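Local coordinates for protein phospho-furanose lactonase (Mycoplasma synoviae, PDB 3OVG) that hydrolyses D-xylono-1,4-lactone 5-phosphate and L-arabino-1,4-lactone 5-phosphate, opening the lactone ring with the help of two zinc ions per subunit, at residues E172-T177 with C183-H188; H201-G206 with D210-S215. All coordinates share one frame; numbering follows the deposited sequence.

Contact 1: E172-T177 with C183-H188. With ZN (zinc ion), chain H.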
loop_
_atom_site.group_PDB
_atom_site.type_symbol
_atom_site.label_atom_id
_atom_site.label_comp_id
_atom_site.label_asym_id
_atom_site.label_seq_id
_atom_site.Cartn_x
_atom_site.Cartn_y
_atom_site.Cartn_z
ATOM N N GLU A 172 -0.397 35.563 -0.137
ATOM C CA GLU A 172 -0.858 36.875 0.293
ATOM C C GLU A 172 -0.295 37.127 1.696
ATOM O O GLU A 172 0.165 38.216 2.020
ATOM C CB GLU A 172 -2.404 36.968 0.298
ATOM C CG GLU A 172 -2.890 38.282 0.923
ATOM C CD GLU A 172 -4.375 38.544 0.753
ATOM O OE1 GLU A 172 -5.036 37.862 -0.039
ATOM O OE2 GLU A 172 -4.883 39.446 1.435
ATOM N N VAL A 173 -0.317 36.104 2.533
ATOM C CA VAL A 173 0.227 36.263 3.870
ATOM C C VAL A 173 1.727 36.631 3.772
ATOM O O VAL A 173 2.210 37.535 4.455
ATOM C CB VAL A 173 0.006 34.999 4.722
ATOM C CG1 VAL A 173 0.952 35.016 5.942
ATOM C CG2 VAL A 173 -1.474 34.882 5.160
ATOM N N ALA A 174 2.451 35.968 2.879
ATOM C CA ALA A 174 3.880 36.240 2.735
ATOM C C ALA A 174 4.102 37.674 2.230
ATOM O O ALA A 174 4.921 38.410 2.754
ATOM C CB ALA A 174 4.483 35.253 1.776
ATOM N N ALA A 175 3.369 38.063 1.196
ATOM C CA ALA A 175 3.525 39.400 0.612
ATOM C C ALA A 175 3.213 40.473 1.652
ATOM O O ALA A 175 3.948 41.452 1.787
ATOM C CB ALA A 175 2.647 39.563 -0.653
ATOM N N ARG A 176 2.141 40.275 2.410
ATOM C CA ARG A 176 1.742 41.297 3.396
ATOM C C ARG A 176 2.740 41.437 4.571
ATOM O O ARG A 176 3.048 42.535 5.035
ATOM C CB ARG A 176 0.310 41.021 3.888
ATOM C CG ARG A 176 -0.757 41.326 2.798
ATOM C CD ARG A 176 -2.162 40.813 3.127
ATOM N NE ARG A 176 -2.789 41.472 4.272
ATOM C CZ ARG A 176 -4.103 41.449 4.518
ATOM N NH1 ARG A 176 -4.924 40.817 3.684
ATOM N NH2 ARG A 176 -4.605 42.071 5.588
ATOM N N THR A 177 3.238 40.310 5.044
ATOM C CA THR A 177 4.249 40.286 6.107
ATOM C C THR A 177 5.533 40.920 5.605
ATOM O O THR A 177 6.210 41.671 6.330
ATOM C CB THR A 177 4.521 38.832 6.539
ATOM O OG1 THR A 177 3.290 38.258 6.978
ATOM C CG2 THR A 177 5.526 38.745 7.707
ATOM N N CYS A 183 10.726 42.035 5.465
ATOM C CA CYS A 183 11.463 40.753 5.401
ATOM C C CYS A 183 11.512 40.084 4.005
ATOM O O CYS A 183 10.620 40.280 3.172
ATOM C CB CYS A 183 10.922 39.760 6.431
ATOM S SG CYS A 183 9.318 39.022 6.009
ATOM N N PRO A 184 12.554 39.278 3.748
ATOM C CA PRO A 184 12.591 38.484 2.519
ATOM C C PRO A 184 11.535 37.377 2.506
ATOM O O PRO A 184 10.884 37.085 3.530
ATOM C CB PRO A 184 13.999 37.869 2.507
ATOM C CG PRO A 184 14.654 38.225 3.795
ATOM C CD PRO A 184 13.741 39.094 4.605
ATOM N N ILE A 185 11.360 36.795 1.322
ATOM C CA ILE A 185 10.359 35.777 1.044
ATOM C C ILE A 185 11.106 34.674 0.321
ATOM O O ILE A 185 11.927 34.962 -0.562
ATOM C CB ILE A 185 9.256 36.352 0.093
ATOM C CG1 ILE A 185 8.430 37.453 0.788
ATOM C CG2 ILE A 185 8.362 35.271 -0.449
ATOM C CD1 ILE A 185 7.488 38.175 -0.135
ATOM N N LEU A 186 10.870 33.422 0.696
ATOM C CA LEU A 186 11.256 32.321 -0.191
ATOM C C LEU A 186 10.072 31.374 -0.424
ATOM O O LEU A 186 9.396 30.947 0.532
ATOM C CB LEU A 186 12.478 31.566 0.338
ATOM C CG LEU A 186 12.972 30.368 -0.521
ATOM C CD1 LEU A 186 14.509 30.189 -0.500
ATOM C CD2 LEU A 186 12.290 29.055 -0.103
ATOM N N VAL A 187 9.803 31.068 -1.681
ATOM C CA VAL A 187 8.710 30.147 -2.033
ATOM C C VAL A 187 9.179 28.782 -2.571
ATOM O O VAL A 187 9.996 28.725 -3.492
ATOM C CB VAL A 187 7.723 30.784 -3.016
ATOM C CG1 VAL A 187 6.468 29.872 -3.194
ATOM C CG2 VAL A 187 7.267 32.170 -2.490
ATOM N N HIS A 188 8.679 27.692 -1.960
ATOM C CA HIS A 188 8.857 26.313 -2.444
ATOM C C HIS A 188 7.917 26.087 -3.621
ATOM O O HIS A 188 6.703 26.212 -3.460
ATOM C CB HIS A 188 8.534 25.293 -1.309
ATOM C CG HIS A 188 8.031 23.955 -1.793
ATOM N ND1 HIS A 188 8.750 22.782 -1.648
ATOM C CD2 HIS A 188 6.878 23.600 -2.417
ATOM C CE1 HIS A 188 8.072 21.772 -2.165
ATOM N NE2 HIS A 188 6.924 22.241 -2.631
HETATM ZN ZN ZN H . 10.838 22.681 -0.405
HETATM O O HOH W 1 12.713 21.136 0.097
#
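A174 sets its methyl toward the strand and meets I185 there, CB to CG2 at 4.5 Å. The closer approach runs through the backbone: the delta methyl of I185 sits 3.9 Å from A174 O, because CG1 lies anti to the carbonyl carbon (chi1 -67°) and the chain is then extended to CD1. I185 CD1 also lies 4.2 Å from A175 CA, while the methyl of A175 turns away from the strand. This is the step of a TIM barrel in which an outer helix, 165-181, turns back into the next parallel strand, 185-190, by way of a short loop. On the helix's far side R176 NH1 donates a hydrogen bond of 2.6 Å to E172 OE2, meeting the anti side of that carboxylate oxygen, a salt bridge in the guanidinium plane; K349 pairs with the other carboxylate oxygen. T177 comes last: its OG1 donates a hydrogen bond to V173 O at 2.8 Å, from the opposite face of that carbonyl to T177 N, and its CG2 faces C183 SG at 4.2 Å. Farther along the strand, H188 ND1 binds a zinc ion at 2.4 Å, which H216 also ligates.

Contact 2: H201-G206 with D210-S215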
loop_
_atom_site.group_PDB
_atom_site.type_symbol
_atom_site.label_atom_id
_atom_site.label_comp_id
_atom_site.label_asym_id
_atom_site.label_seq_id
_atom_site.Cartn_x
_atom_site.Cartn_y
_atom_site.Cartn_z
ATOM N N HIS A 201 2.093 36.783 -8.622
ATOM C CA HIS A 201 1.120 36.993 -7.568
ATOM C C HIS A 201 1.731 37.831 -6.468
ATOM O O HIS A 201 1.146 38.818 -6.063
ATOM C CB HIS A 201 0.537 35.667 -7.035
ATOM C CG HIS A 201 -0.232 34.911 -8.060
ATOM N ND1 HIS A 201 -0.345 33.535 -8.054
ATOM C CD2 HIS A 201 -0.920 35.344 -9.142
ATOM C CE1 HIS A 201 -1.067 33.156 -9.092
ATOM N NE2 HIS A 201 -1.426 34.234 -9.767
ATOM N N LEU A 202 2.906 37.452 -5.993
ATOM C CA LEU A 202 3.528 38.155 -4.876
ATOM C C LEU A 202 3.683 39.617 -5.221
ATOM O O LEU A 202 3.385 40.482 -4.410
ATOM C CB LEU A 202 4.901 37.543 -4.534
ATOM C CG LEU A 202 4.813 36.193 -3.849
ATOM C CD1 LEU A 202 6.220 35.655 -3.761
ATOM C CD2 LEU A 202 4.192 36.340 -2.459
ATOM N N ILE A 203 4.176 39.874 -6.428
ATOM C CA ILE A 203 4.375 41.214 -6.912
ATOM C C ILE A 203 3.042 41.899 -7.081
ATOM O O ILE A 203 2.915 43.068 -6.799
ATOM C CB ILE A 203 5.118 41.195 -8.262
ATOM C CG1 ILE A 203 6.573 40.746 -8.053
ATOM C CG2 ILE A 203 5.012 42.559 -8.919
ATOM C CD1 ILE A 203 7.321 40.321 -9.388
ATOM N N GLY A 204 2.031 41.151 -7.507
ATOM C CA GLY A 204 0.688 41.695 -7.589
ATOM C C GLY A 204 0.123 42.143 -6.240
ATOM O O GLY A 204 -0.678 43.084 -6.176
ATOM N N PHE A 205 0.496 41.463 -5.161
ATOM C CA PHE A 205 0.064 41.900 -3.842
ATOM C C PHE A 205 0.828 43.148 -3.398
ATOM O O PHE A 205 0.435 43.798 -2.436
ATOM C CB PHE A 205 0.241 40.809 -2.795
ATOM C CG PHE A 205 -0.787 39.744 -2.862
ATOM C CD1 PHE A 205 -2.107 40.025 -2.542
ATOM C CD2 PHE A 205 -0.435 38.461 -3.247
ATOM C CE1 PHE A 205 -3.076 39.021 -2.583
ATOM C CE2 PHE A 205 -1.383 37.450 -3.305
ATOM C CZ PHE A 205 -2.715 37.724 -2.979
ATOM N N GLY A 206 1.928 43.454 -4.080
ATOM C CA GLY A 206 2.730 44.602 -3.706
ATOM C C GLY A 206 4.100 44.222 -3.153
ATOM O O GLY A 206 4.854 45.084 -2.728
ATOM N N ASP A 210 12.620 42.303 -5.401
ATOM C CA ASP A 210 13.983 42.197 -4.892
ATOM C C ASP A 210 14.140 41.371 -3.628
ATOM O O ASP A 210 15.272 41.033 -3.249
ATOM C CB ASP A 210 14.576 43.580 -4.628
ATOM C CG ASP A 210 15.745 43.861 -5.515
ATOM O OD1 ASP A 210 15.500 44.107 -6.726
ATOM O OD2 ASP A 210 16.907 43.804 -5.004
ATOM N N LYS A 211 13.024 41.095 -2.969
ATOM C CA LYS A 211 12.994 40.343 -1.700
ATOM C C LYS A 211 12.580 38.871 -1.886
ATOM O O LYS A 211 12.472 38.102 -0.898
ATOM C CB LYS A 211 12.003 40.980 -0.730
ATOM C CG LYS A 211 12.332 42.374 -0.243
ATOM C CD LYS A 211 13.619 42.409 0.599
ATOM C CE LYS A 211 14.863 42.671 -0.279
ATOM N NZ LYS A 211 15.949 43.302 0.507
ATOM N N ILE A 212 12.366 38.479 -3.139
ATOM C CA ILE A 212 11.737 37.200 -3.438
ATOM C C ILE A 212 12.708 36.183 -3.997
ATOM O O ILE A 212 13.318 36.400 -5.054
ATOM C CB ILE A 212 10.595 37.356 -4.485
ATOM C CG1 ILE A 212 9.554 38.394 -4.028
ATOM C CG2 ILE A 212 9.994 35.955 -4.888
ATOM C CD1 ILE A 212 8.360 38.509 -4.991
ATOM N N GLN A 213 12.819 35.059 -3.302
ATOM C CA GLN A 213 13.429 33.871 -3.892
ATOM C C GLN A 213 12.398 32.782 -4.192
ATOM O O GLN A 213 11.430 32.557 -3.408
ATOM C CB GLN A 213 14.458 33.282 -2.943
ATOM C CG GLN A 213 15.770 34.043 -2.874
ATOM C CD GLN A 213 16.662 33.482 -1.791
ATOM O OE1 GLN A 213 16.486 33.809 -0.608
ATOM N NE2 GLN A 213 17.631 32.634 -2.181
ATOM N N ILE A 214 12.607 32.097 -5.316
ATOM C CA ILE A 214 11.782 30.958 -5.651
ATOM C C ILE A 214 12.628 29.684 -5.736
ATOM O O ILE A 214 13.549 29.599 -6.548
ATOM C CB ILE A 214 10.985 31.168 -6.950
ATOM C CG1 ILE A 214 10.094 32.411 -6.837
ATOM C CG2 ILE A 214 10.100 29.934 -7.215
ATOM C CD1 ILE A 214 9.151 32.568 -8.018
ATOM N N SER A 215 12.304 28.692 -4.908
ATOM C CA SER A 215 13.135 27.482 -4.795
ATOM C C SER A 215 12.662 26.351 -5.715
ATOM O O SER A 215 11.497 26.338 -6.140
ATOM C CB SER A 215 13.146 26.977 -3.334
ATOM O OG SER A 215 14.308 27.410 -2.644
#
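The last turn of helix 195-205 packs over the start of strand 212-215 with no hydrogen bond between them, L202 and I212 being the closest pair of CA atoms at 8.4 Å. Together they form the second half of a beta-alpha-beta unit in the TIM barrel, where the helix that follows strand 185-190 returns the chain to the neighbouring parallel strand. The helix ends in a Schellman motif: G206 takes the positive phi of the motif, 112°, and its N donates a hydrogen bond to I203 O at 2.9 Å.

I212 carries the contact from the strand side. Its CB points toward the helix; CG1 stands beside the backbone N (chi1 -55°) and the next torsion is fully extended, which sends CD1 up to L202 CB at 3.6 Å. The two side chains lie at a slant to each other; L202 CD1 is 3.8 Å from I212 CD1 and 4.0 Å from the branch methyl I212 CG2. L202 has further neighbours in L171 of helix 165-181 and V187 of the preceding strand, while V235 touches I212. I203 comes in from the edge of the contact, nearly at right angles to I212; its CB does not aim at the strand, yet CG1 reaches I212 CD1 at 4.2 Å.

How the contacts relate
Contact 1 closes before contact 2 opens, and their centres lie about 7 Å apart. They are successive helix-to-strand returns in one barrel wall: helix 165-181 leads into strand 185-190, then helix 195-205 into strand 212-215. The two strands are neighbours in the parallel sheet, joined by probable hydrogen bonds from V187 N to Q213 O and from S215 N to V187 O. Outside them the helices meet as well, F205 packing on E172 and A175. H188 lies on strand 185-190 and H216 directly follows strand 212-215, which places both at the metal centre, while both contacts lie at the interface between the sheet and its outer helices.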